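PDB 2YOC: pullulanase from Klebsiella oxytoca, which hydrolyses alpha-1,6-glucosidic linkages in pullulan and related branched dextrins, and is a membrane-binding protein exported by a type 2 secretion system. Local coordinates for residues Met412-His418 and Val459-Leu465; Ser417-Asp421 and Ser542-Gly546; Arg420-Trp425 and Asp884-Val889. All coordinates share one frame; numbering follows the deposited sequence.

Interaction 1: Met412-His418 and Val459-Leu465; sequences MTIHESH and VTHVELL
The H461 imidazole carries the selenomethionine M412 over one face: CG of M412 stands 3.5 Å from the ring centroid, almost on the ring normal, a CH-pi contact. The selenium follows over the same ring, and the two side chains cross at about a right angle. CG of M412 lies anti to the backbone N (chi1 -156°), and a bend at chi3 keeps the chain end near the imidazole. At the ring's edge, H461 ND1 shares a hydrogen bond of 2.7 Å with OG1 of T460, while NE2 is hydrogen-bonded to OE1 of Q403; two hydrogen bonds, one at each nitrogen, would hold the ring's rotation. The H418 ring, by contrast, is met at its edge by CD2 of L465.

Between these rings the backbones of strands 413-417 and 461-464 pair in parallel, as the first two strands of the (beta/alpha)8 barrel of the glycosidase. H415 N and S417 N donate to H461 O and E463 O, and E463 N and L465 N return the bonds to H415 O and S417 O. At the start of the ladder T413 N donates to OG1 of T460 at 2.7 Å in a nearly straight bond (174°), and T413 O accepts from the amides of both T460 and H461.

I414, E416, H461 and E463 share one face of the sheet. CG2 of I414 rests 3.6 Å from CB of E463, and CD1 of L465 sits 3.5 Å from CD of E416. The side chains of E416 and E463 run side by side, but their carboxylate planes are 80° apart, with the OE2 atoms separated by 4.0 Å. E416 OE2 is hydrogen-bonded to H821, and R663 makes a long, weak ion pair with E463. D590 adds a third carboxylate beside E463, so the cluster may depend on H821 and, weakly, R663 to moderate its charge.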
loop_
_atom_site.group_PDB
_atom_site.type_symbol
_atom_site.label_atom_id
_atom_site.label_comp_id
_atom_site.label_asym_id
_atom_site.label_seq_id
_atom_site.Cartn_x
_atom_site.Cartn_y
_atom_site.Cartn_z
HETATM N N MSE B 412 -31.259 0.964 18.454
HETATM C CA MSE B 412 -32.108 1.520 17.388
HETATM C C MSE B 412 -32.230 0.633 16.145
HETATM O O MSE B 412 -31.231 0.361 15.474
HETATM C CB MSE B 412 -31.632 2.929 17.008
HETATM C CG MSE B 412 -32.696 3.808 16.371
HETATM SE SE MSE B 412 -31.992 5.599 15.917
HETATM C CE MSE B 412 -31.945 6.370 17.742
ATOM N N THR B 413 -33.481 0.197 15.850
ATOM C CA THR B 413 -33.843 -0.651 14.707
ATOM C C THR B 413 -34.989 0.039 13.940
ATOM O O THR B 413 -36.160 -0.063 14.321
ATOM C CB THR B 413 -34.120 -2.079 15.218
ATOM O OG1 THR B 413 -32.898 -2.601 15.709
ATOM C CG2 THR B 413 -34.599 -3.005 14.147
ATOM N N ILE B 414 -34.621 0.778 12.888
ATOM C CA ILE B 414 -35.505 1.643 12.076
ATOM C C ILE B 414 -36.208 0.933 10.935
ATOM O O ILE B 414 -35.580 0.157 10.211
ATOM C CB ILE B 414 -34.768 2.922 11.561
ATOM C CG1 ILE B 414 -33.902 3.554 12.650
ATOM C CG2 ILE B 414 -35.753 3.942 11.024
ATOM C CD1 ILE B 414 -32.842 4.501 12.102
ATOM N N HIS B 415 -37.512 1.264 10.763
ATOM C CA HIS B 415 -38.438 0.805 9.741
ATOM C C HIS B 415 -38.912 2.088 9.060
ATOM O O HIS B 415 -39.706 2.832 9.642
ATOM C CB HIS B 415 -39.632 0.088 10.404
ATOM C CG HIS B 415 -40.422 -0.791 9.475
ATOM N ND1 HIS B 415 -39.934 -2.025 9.062
ATOM C CD2 HIS B 415 -41.650 -0.605 8.933
ATOM C CE1 HIS B 415 -40.867 -2.541 8.280
ATOM N NE2 HIS B 415 -41.923 -1.730 8.176
ATOM N N GLU B 416 -38.374 2.381 7.874
ATOM C CA GLU B 416 -38.677 3.593 7.107
ATOM C C GLU B 416 -39.959 3.397 6.304
ATOM O O GLU B 416 -39.974 2.718 5.263
ATOM C CB GLU B 416 -37.489 3.941 6.201
ATOM C CG GLU B 416 -37.629 5.215 5.399
ATOM C CD GLU B 416 -36.772 5.279 4.148
ATOM O OE1 GLU B 416 -36.892 4.374 3.284
ATOM O OE2 GLU B 416 -36.016 6.271 4.011
ATOM N N SER B 417 -41.025 4.026 6.780
ATOM C CA SER B 417 -42.384 3.946 6.237
ATOM C C SER B 417 -42.876 5.253 5.559
ATOM O O SER B 417 -42.276 6.321 5.755
ATOM C CB SER B 417 -43.339 3.528 7.351
ATOM O OG SER B 417 -42.646 2.806 8.361
ATOM N N HIS B 418 -43.967 5.141 4.743
ATOM C CA HIS B 418 -44.644 6.223 4.010
ATOM C C HIS B 418 -46.151 6.059 4.246
ATOM O O HIS B 418 -46.649 4.929 4.207
ATOM C CB HIS B 418 -44.296 6.160 2.510
ATOM C CG HIS B 418 -44.927 7.230 1.652
ATOM N ND1 HIS B 418 -46.232 7.121 1.202
ATOM C CD2 HIS B 418 -44.391 8.370 1.147
ATOM C CE1 HIS B 418 -46.454 8.198 0.463
ATOM N NE2 HIS B 418 -45.376 8.974 0.394
ATOM N N VAL B 459 -38.275 -4.325 16.291
ATOM C CA VAL B 459 -38.184 -3.086 15.511
ATOM C C VAL B 459 -38.525 -1.957 16.500
ATOM O O VAL B 459 -39.570 -1.994 17.149
ATOM C CB VAL B 459 -39.023 -3.110 14.220
ATOM C CG1 VAL B 459 -39.027 -1.750 13.557
ATOM C CG2 VAL B 459 -38.487 -4.165 13.255
ATOM N N THR B 460 -37.585 -1.057 16.727
ATOM C CA THR B 460 -37.730 -0.042 17.766
ATOM C C THR B 460 -38.262 1.300 17.282
ATOM O O THR B 460 -38.946 1.997 18.035
ATOM C CB THR B 460 -36.392 0.133 18.499
ATOM O OG1 THR B 460 -35.464 0.817 17.651
ATOM C CG2 THR B 460 -35.781 -1.201 18.935
ATOM N N HIS B 461 -37.918 1.693 16.052
ATOM C CA HIS B 461 -38.274 3.000 15.533
ATOM C C HIS B 461 -39.021 2.960 14.220
ATOM O O HIS B 461 -38.688 2.143 13.365
ATOM C CB HIS B 461 -36.987 3.841 15.338
ATOM C CG HIS B 461 -36.377 4.350 16.598
ATOM N ND1 HIS B 461 -35.989 3.502 17.605
ATOM C CD2 HIS B 461 -36.031 5.605 16.937
ATOM C CE1 HIS B 461 -35.478 4.267 18.547
ATOM N NE2 HIS B 461 -35.472 5.538 18.181
ATOM N N VAL B 462 -39.959 3.933 14.032
ATOM C CA VAL B 462 -40.693 4.188 12.806
ATOM C C VAL B 462 -40.153 5.501 12.215
ATOM O O VAL B 462 -40.207 6.533 12.892
ATOM C CB VAL B 462 -42.239 4.227 13.018
ATOM C CG1 VAL B 462 -42.973 4.640 11.734
ATOM C CG2 VAL B 462 -42.760 2.877 13.511
ATOM N N GLU B 463 -39.611 5.462 10.962
ATOM C CA GLU B 463 -39.157 6.669 10.260
ATOM C C GLU B 463 -40.245 7.085 9.281
ATOM O O GLU B 463 -40.688 6.269 8.480
ATOM C CB GLU B 463 -37.835 6.481 9.532
ATOM C CG GLU B 463 -37.389 7.753 8.825
ATOM C CD GLU B 463 -35.910 7.817 8.497
ATOM O OE1 GLU B 463 -35.100 7.315 9.310
ATOM O OE2 GLU B 463 -35.557 8.377 7.433
ATOM N N LEU B 464 -40.696 8.339 9.356
ATOM C CA LEU B 464 -41.747 8.780 8.470
ATOM C C LEU B 464 -41.184 9.616 7.366
ATOM O O LEU B 464 -40.691 10.704 7.633
ATOM C CB LEU B 464 -42.841 9.559 9.232
ATOM C CG LEU B 464 -43.618 8.828 10.316
ATOM C CD1 LEU B 464 -44.345 9.785 11.157
ATOM C CD2 LEU B 464 -44.594 7.819 9.745
ATOM N N LEU B 465 -41.316 9.126 6.102
ATOM C CA LEU B 465 -41.006 9.828 4.842
ATOM C C LEU B 465 -41.873 11.125 4.861
ATOM O O LEU B 465 -42.943 11.091 5.499
ATOM C CB LEU B 465 -41.401 8.934 3.661
ATOM C CG LEU B 465 -40.276 8.547 2.713
ATOM C CD1 LEU B 465 -39.408 7.479 3.314
ATOM C CD2 LEU B 465 -40.826 8.038 1.396
#

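Interaction 2: Ser417-Asp421 and Ser542-Gly546; sequences SHIRD and SYNWG
H418 and Y543 face each other in an offset stack, ring centroids 4.8 Å apart and planes inclined by 27°, with the phenol end of the tyrosine lying over the imidazole. CG of H418 is anti to its own backbone N (chi1 -180°), which sends the ring out from the chain to meet the loop. Its two nitrogens then serve different partners. NE2 donates to N544 O at 2.8 Å, with the oxygen close to the ring plane but the donor standing above the carbonyl plane. ND1 accepts from R420 N, and weakly from D421 N, capping the first turn of helix 419-423. W545 closes on the same histidine obliquely, its CD1 4.2 Å from CD2 of H418, and the three rings form an aromatic cluster.

The tyrosine lies across the D421 side chain at about a right angle. Its OH donates to OD1 of D421 at 2.7 Å, reaching the syn side of that oxygen somewhat out of the carboxylate plane; OD2 of D421 is held by R871. CB of R420 packs 3.8 Å from CD2 of Y543, and CD of R420 comes 3.4 Å from S542 O, while NH1 of R420 stays against CB of S542 and NE is salt-bridged to D884.

On the loop itself, N544 OD1 accepts from G546 N, an Asx turn that shapes the chain beside the cluster; a calcium ion lies about 5 Å from the N544 side chain. H418 is a side-chain N-cap whose other ring nitrogen ties the helix start to the loop, where the first barrel strand of the (beta/alpha)8 fold gives way to a short helix.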
loop_
_atom_site.group_PDB
_atom_site.type_symbol
_atom_site.label_atom_id
_atom_site.label_comp_id
_atom_site.label_asym_id
_atom_site.label_seq_id
_atom_site.Cartn_x
_atom_site.Cartn_y
_atom_site.Cartn_z
ATOM N N SER B 417 -41.025 4.026 6.780
ATOM C CA SER B 417 -42.384 3.946 6.237
ATOM C C SER B 417 -42.876 5.253 5.559
ATOM O O SER B 417 -42.276 6.321 5.755
ATOM C CB SER B 417 -43.339 3.528 7.351
ATOM O OG SER B 417 -42.646 2.806 8.361
ATOM N N HIS B 418 -43.967 5.141 4.743
ATOM C CA HIS B 418 -44.644 6.223 4.010
ATOM C C HIS B 418 -46.151 6.059 4.246
ATOM O O HIS B 418 -46.649 4.929 4.207
ATOM C CB HIS B 418 -44.296 6.160 2.510
ATOM C CG HIS B 418 -44.927 7.230 1.652
ATOM N ND1 HIS B 418 -46.232 7.121 1.202
ATOM C CD2 HIS B 418 -44.391 8.370 1.147
ATOM C CE1 HIS B 418 -46.454 8.198 0.463
ATOM N NE2 HIS B 418 -45.376 8.974 0.394
ATOM N N ILE B 419 -46.876 7.183 4.494
ATOM C CA ILE B 419 -48.315 7.195 4.825
ATOM C C ILE B 419 -49.225 6.443 3.855
ATOM O O ILE B 419 -50.123 5.727 4.299
ATOM C CB ILE B 419 -48.831 8.597 5.268
ATOM C CG1 ILE B 419 -47.985 9.211 6.432
ATOM C CG2 ILE B 419 -50.330 8.628 5.579
ATOM C CD1 ILE B 419 -47.784 8.374 7.670
ATOM N N ARG B 420 -48.968 6.561 2.546
ATOM C CA ARG B 420 -49.752 5.847 1.542
ATOM C C ARG B 420 -49.273 4.399 1.474
ATOM O O ARG B 420 -50.081 3.481 1.641
ATOM C CB ARG B 420 -49.718 6.547 0.178
ATOM C CG ARG B 420 -50.548 7.829 0.174
ATOM C CD ARG B 420 -51.082 8.184 -1.201
ATOM N NE ARG B 420 -51.985 7.158 -1.730
ATOM C CZ ARG B 420 -53.308 7.203 -1.646
ATOM N NH1 ARG B 420 -53.909 8.232 -1.062
ATOM N NH2 ARG B 420 -54.044 6.224 -2.153
ATOM N N ASP B 421 -47.947 4.195 1.362
ATOM C CA ASP B 421 -47.324 2.866 1.344
ATOM C C ASP B 421 -47.875 1.919 2.451
ATOM O O ASP B 421 -48.020 0.715 2.210
ATOM C CB ASP B 421 -45.784 2.989 1.447
ATOM C CG ASP B 421 -45.063 3.484 0.199
ATOM O OD1 ASP B 421 -45.714 3.606 -0.851
ATOM O OD2 ASP B 421 -43.830 3.729 0.276
ATOM N N SER B 542 -52.474 11.147 -5.317
ATOM C CA SER B 542 -52.245 11.583 -3.947
ATOM C C SER B 542 -50.850 11.089 -3.488
ATOM O O SER B 542 -50.422 11.314 -2.332
ATOM C CB SER B 542 -53.341 11.013 -3.057
ATOM O OG SER B 542 -54.612 11.545 -3.388
ATOM N N TYR B 543 -50.133 10.438 -4.432
ATOM C CA TYR B 543 -48.832 9.830 -4.197
ATOM C C TYR B 543 -47.594 10.637 -4.581
ATOM O O TYR B 543 -47.313 10.861 -5.759
ATOM C CB TYR B 543 -48.754 8.406 -4.793
ATOM C CG TYR B 543 -47.637 7.605 -4.176
ATOM C CD1 TYR B 543 -46.310 7.816 -4.551
ATOM C CD2 TYR B 543 -47.894 6.686 -3.167
ATOM C CE1 TYR B 543 -45.264 7.145 -3.918
ATOM C CE2 TYR B 543 -46.856 6.004 -2.531
ATOM C CZ TYR B 543 -45.542 6.234 -2.912
ATOM O OH TYR B 543 -44.515 5.571 -2.282
ATOM N N ASN B 544 -46.816 10.975 -3.573
ATOM C CA ASN B 544 -45.505 11.581 -3.683
ATOM C C ASN B 544 -44.804 11.283 -2.375
ATOM O O ASN B 544 -45.475 11.167 -1.344
ATOM C CB ASN B 544 -45.523 13.078 -3.962
ATOM C CG ASN B 544 -44.159 13.557 -4.406
ATOM O OD1 ASN B 544 -43.184 13.563 -3.647
ATOM N ND2 ASN B 544 -44.017 13.880 -5.670
ATOM N N TRP B 545 -43.467 11.091 -2.419
ATOM C CA TRP B 545 -42.677 10.867 -1.212
ATOM C C TRP B 545 -42.796 12.130 -0.341
ATOM O O TRP B 545 -43.099 12.030 0.856
ATOM C CB TRP B 545 -41.227 10.621 -1.588
ATOM C CG TRP B 545 -40.939 9.270 -2.169
ATOM C CD1 TRP B 545 -41.748 8.168 -2.161
ATOM C CD2 TRP B 545 -39.700 8.854 -2.758
ATOM N NE1 TRP B 545 -41.109 7.103 -2.762
ATOM C CE2 TRP B 545 -39.845 7.495 -3.131
ATOM C CE3 TRP B 545 -38.490 9.513 -3.051
ATOM C CZ2 TRP B 545 -38.821 6.782 -3.770
ATOM C CZ3 TRP B 545 -37.489 8.815 -3.714
ATOM C CH2 TRP B 545 -37.650 7.463 -4.049
ATOM N N GLY B 546 -42.654 13.295 -0.993
ATOM C CA GLY B 546 -42.859 14.609 -0.399
ATOM C C GLY B 546 -41.630 15.443 -0.153
ATOM O O GLY B 546 -41.701 16.396 0.622
#

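Interaction 3: Arg420-Trp425 and Asp884-Val889; sequences RDLSAW and DWFNRV
R420 and D884 meet in a salt bridge. NE of R420 donates to OD1 of D884 at 3.0 Å, the oxygen lying in the guanidinium plane and offering its syn lone pair, in a fairly straight bond (163°). NH2 adds a second, weak bond to OD2; with the two planes 38° apart, the fork is not flat. The arginine chain bends at chi3 to present this edge, and the methyl of A424 rests 3.5 Å from OD1 of D884.

The backbone of D884 is used as well: its O accepts from the indole NE1 of W425 at 2.9 Å. This bond is bent, 135° at the hydrogen, and the donor sits above the carbonyl plane. The aspartate thus anchors two residues of the other segment, one through its carboxylate and one through its carbonyl.

Here the short helix 419-423, which follows the first strand of the (beta/alpha)8 barrel, is joined to helix 883-886, which comes after the last barrel strand, 860-864, so chain regions over 450 residues apart are tied together at the C-terminal end of the barrel strands.

R888 lies across the W425 indole. Its chain, extended from CG to NE, runs over one face, and CG stands 3.4 Å from the centroid of the five-membered ring, a CH-pi contact. The guanidinium is turned nearly perpendicular to the indole, at most weakly attracted to it, and NH1 is salt-bridged to D895. At the indole's rim CH2 of W425 touches CE3 of W885 at 3.9 Å, while NE1 of W885 donates to V900 O. OD1 of D421 approaches N887 O to 3.1 Å, two acceptors supplied from elsewhere: OD1 by Y543 OH, and N887 O weakly by R871, which also salt-bridges OD2 of D421. OD1 of N887 is bonded to S879.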
loop_
_atom_site.group_PDB
_atom_site.type_symbol
_atom_site.label_atom_id
_atom_site.label_comp_id
_atom_site.label_asym_id
_atom_site.label_seq_id
_atom_site.Cartn_x
_atom_site.Cartn_y
_atom_site.Cartn_z
ATOM N N ARG B 420 -48.968 6.561 2.546
ATOM C CA ARG B 420 -49.752 5.847 1.542
ATOM C C ARG B 420 -49.273 4.399 1.474
ATOM O O ARG B 420 -50.081 3.481 1.641
ATOM C CB ARG B 420 -49.718 6.547 0.178
ATOM C CG ARG B 420 -50.548 7.829 0.174
ATOM C CD ARG B 420 -51.082 8.184 -1.201
ATOM N NE ARG B 420 -51.985 7.158 -1.730
ATOM C CZ ARG B 420 -53.308 7.203 -1.646
ATOM N NH1 ARG B 420 -53.909 8.232 -1.062
ATOM N NH2 ARG B 420 -54.044 6.224 -2.153
ATOM N N ASP B 421 -47.947 4.195 1.362
ATOM C CA ASP B 421 -47.324 2.866 1.344
ATOM C C ASP B 421 -47.875 1.919 2.451
ATOM O O ASP B 421 -48.020 0.715 2.210
ATOM C CB ASP B 421 -45.784 2.989 1.447
ATOM C CG ASP B 421 -45.063 3.484 0.199
ATOM O OD1 ASP B 421 -45.714 3.606 -0.851
ATOM O OD2 ASP B 421 -43.830 3.729 0.276
ATOM N N LEU B 422 -48.211 2.477 3.637
ATOM C CA LEU B 422 -48.729 1.716 4.778
ATOM C C LEU B 422 -50.185 1.249 4.623
ATOM O O LEU B 422 -50.451 0.046 4.730
ATOM C CB LEU B 422 -48.571 2.504 6.102
ATOM C CG LEU B 422 -47.174 2.725 6.643
ATOM C CD1 LEU B 422 -47.205 3.699 7.761
ATOM C CD2 LEU B 422 -46.588 1.461 7.160
ATOM N N SER B 423 -51.119 2.197 4.381
ATOM C CA SER B 423 -52.560 1.927 4.316
ATOM C C SER B 423 -53.301 2.072 2.970
ATOM O O SER B 423 -54.506 1.846 2.960
ATOM C CB SER B 423 -53.273 2.764 5.366
ATOM O OG SER B 423 -52.994 4.142 5.175
ATOM N N ALA B 424 -52.625 2.433 1.859
ATOM C CA ALA B 424 -53.303 2.608 0.566
ATOM C C ALA B 424 -53.981 1.342 0.040
ATOM O O ALA B 424 -55.066 1.431 -0.561
ATOM C CB ALA B 424 -52.348 3.148 -0.485
ATOM N N TRP B 425 -53.348 0.171 0.274
ATOM C CA TRP B 425 -53.864 -1.109 -0.207
ATOM C C TRP B 425 -54.506 -1.981 0.875
ATOM O O TRP B 425 -55.114 -2.999 0.539
ATOM C CB TRP B 425 -52.769 -1.889 -0.961
ATOM C CG TRP B 425 -52.186 -1.186 -2.151
ATOM C CD1 TRP B 425 -51.130 -0.322 -2.166
ATOM C CD2 TRP B 425 -52.585 -1.356 -3.504
ATOM N NE1 TRP B 425 -50.870 0.086 -3.451
ATOM C CE2 TRP B 425 -51.767 -0.511 -4.293
ATOM C CE3 TRP B 425 -53.604 -2.087 -4.128
ATOM C CZ2 TRP B 425 -51.917 -0.405 -5.685
ATOM C CZ3 TRP B 425 -53.756 -1.974 -5.500
ATOM C CH2 TRP B 425 -52.907 -1.158 -6.268
ATOM N N ASP B 884 -49.389 4.462 -6.233
ATOM C CA ASP B 884 -49.833 3.308 -5.460
ATOM C C ASP B 884 -49.422 2.002 -6.153
ATOM O O ASP B 884 -49.053 1.046 -5.469
ATOM C CB ASP B 884 -51.362 3.344 -5.264
ATOM C CG ASP B 884 -51.904 4.480 -4.409
ATOM O OD1 ASP B 884 -51.259 4.819 -3.390
ATOM O OD2 ASP B 884 -53.013 4.986 -4.725
ATOM N N TRP B 885 -49.465 1.976 -7.511
ATOM C CA TRP B 885 -49.121 0.801 -8.302
ATOM C C TRP B 885 -47.753 0.196 -8.000
ATOM O O TRP B 885 -47.692 -0.935 -7.521
ATOM C CB TRP B 885 -49.281 1.057 -9.795
ATOM C CG TRP B 885 -49.394 -0.214 -10.599
ATOM C CD1 TRP B 885 -48.453 -0.751 -11.428
ATOM C CD2 TRP B 885 -50.506 -1.122 -10.611
ATOM N NE1 TRP B 885 -48.920 -1.928 -11.972
ATOM C CE2 TRP B 885 -50.182 -2.170 -11.502
ATOM C CE3 TRP B 885 -51.758 -1.144 -9.962
ATOM C CZ2 TRP B 885 -51.053 -3.230 -11.752
ATOM C CZ3 TRP B 885 -52.628 -2.187 -10.223
ATOM C CH2 TRP B 885 -52.271 -3.220 -11.101
ATOM N N PHE B 886 -46.670 0.934 -8.265
ATOM C CA PHE B 886 -45.317 0.417 -8.060
ATOM C C PHE B 886 -44.844 0.316 -6.617
ATOM O O PHE B 886 -44.136 -0.628 -6.277
ATOM C CB PHE B 886 -44.304 1.132 -8.961
ATOM C CG PHE B 886 -44.513 0.806 -10.416
ATOM C CD1 PHE B 886 -43.954 -0.338 -10.978
ATOM C CD2 PHE B 886 -45.308 1.615 -11.218
ATOM C CE1 PHE B 886 -44.174 -0.658 -12.328
ATOM C CE2 PHE B 886 -45.537 1.294 -12.564
ATOM C CZ PHE B 886 -44.964 0.161 -13.110
ATOM N N ASN B 887 -45.271 1.253 -5.767
ATOM C CA ASN B 887 -44.897 1.333 -4.358
ATOM C C ASN B 887 -45.825 0.538 -3.442
ATOM O O ASN B 887 -45.898 0.793 -2.242
ATOM C CB ASN B 887 -44.859 2.795 -3.955
ATOM C CG ASN B 887 -43.670 3.518 -4.479
ATOM O OD1 ASN B 887 -42.604 3.549 -3.847
ATOM N ND2 ASN B 887 -43.859 4.198 -5.586
ATOM N N ARG B 888 -46.507 -0.440 -4.001
ATOM C CA ARG B 888 -47.467 -1.275 -3.301
ATOM C C ARG B 888 -46.811 -2.240 -2.337
ATOM O O ARG B 888 -45.852 -2.936 -2.698
ATOM C CB ARG B 888 -48.320 -2.036 -4.329
ATOM C CG ARG B 888 -49.299 -3.016 -3.741
ATOM C CD ARG B 888 -50.081 -3.700 -4.821
ATOM N NE ARG B 888 -50.926 -4.743 -4.251
ATOM C CZ ARG B 888 -50.618 -6.036 -4.242
ATOM N NH1 ARG B 888 -49.488 -6.461 -4.807
ATOM N NH2 ARG B 888 -51.439 -6.915 -3.679
ATOM N N VAL B 889 -47.340 -2.263 -1.096
ATOM C CA VAL B 889 -46.940 -3.195 -0.036
ATOM C C VAL B 889 -48.190 -3.996 0.373
ATOM O O VAL B 889 -49.056 -3.466 1.077
ATOM C CB VAL B 889 -46.236 -2.527 1.172
ATOM C CG1 VAL B 889 -45.780 -3.577 2.184
ATOM C CG2 VAL B 889 -45.050 -1.709 0.713
#

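All three contacts are mainly buried, but interaction 1, the barrel wall itself, is wholly so, whereas interactions 2 and 3 each include partly exposed residues. Their first segments run in sequence along one piece of chain: strand 413-417 passes into helix 419-423, which interactions 2 and 3 both use from centres about 8 Å apart. Backbone pairing dominates the first, stacked rings and a helix cap the second, a salt bridge and an indole the third. Interactions 1 and 2 share S417 and H418 and also touch where L465 packs on W545. Interactions 2 and 3 share R420 and D421, and Y543 OH also lies close to N887 OD1.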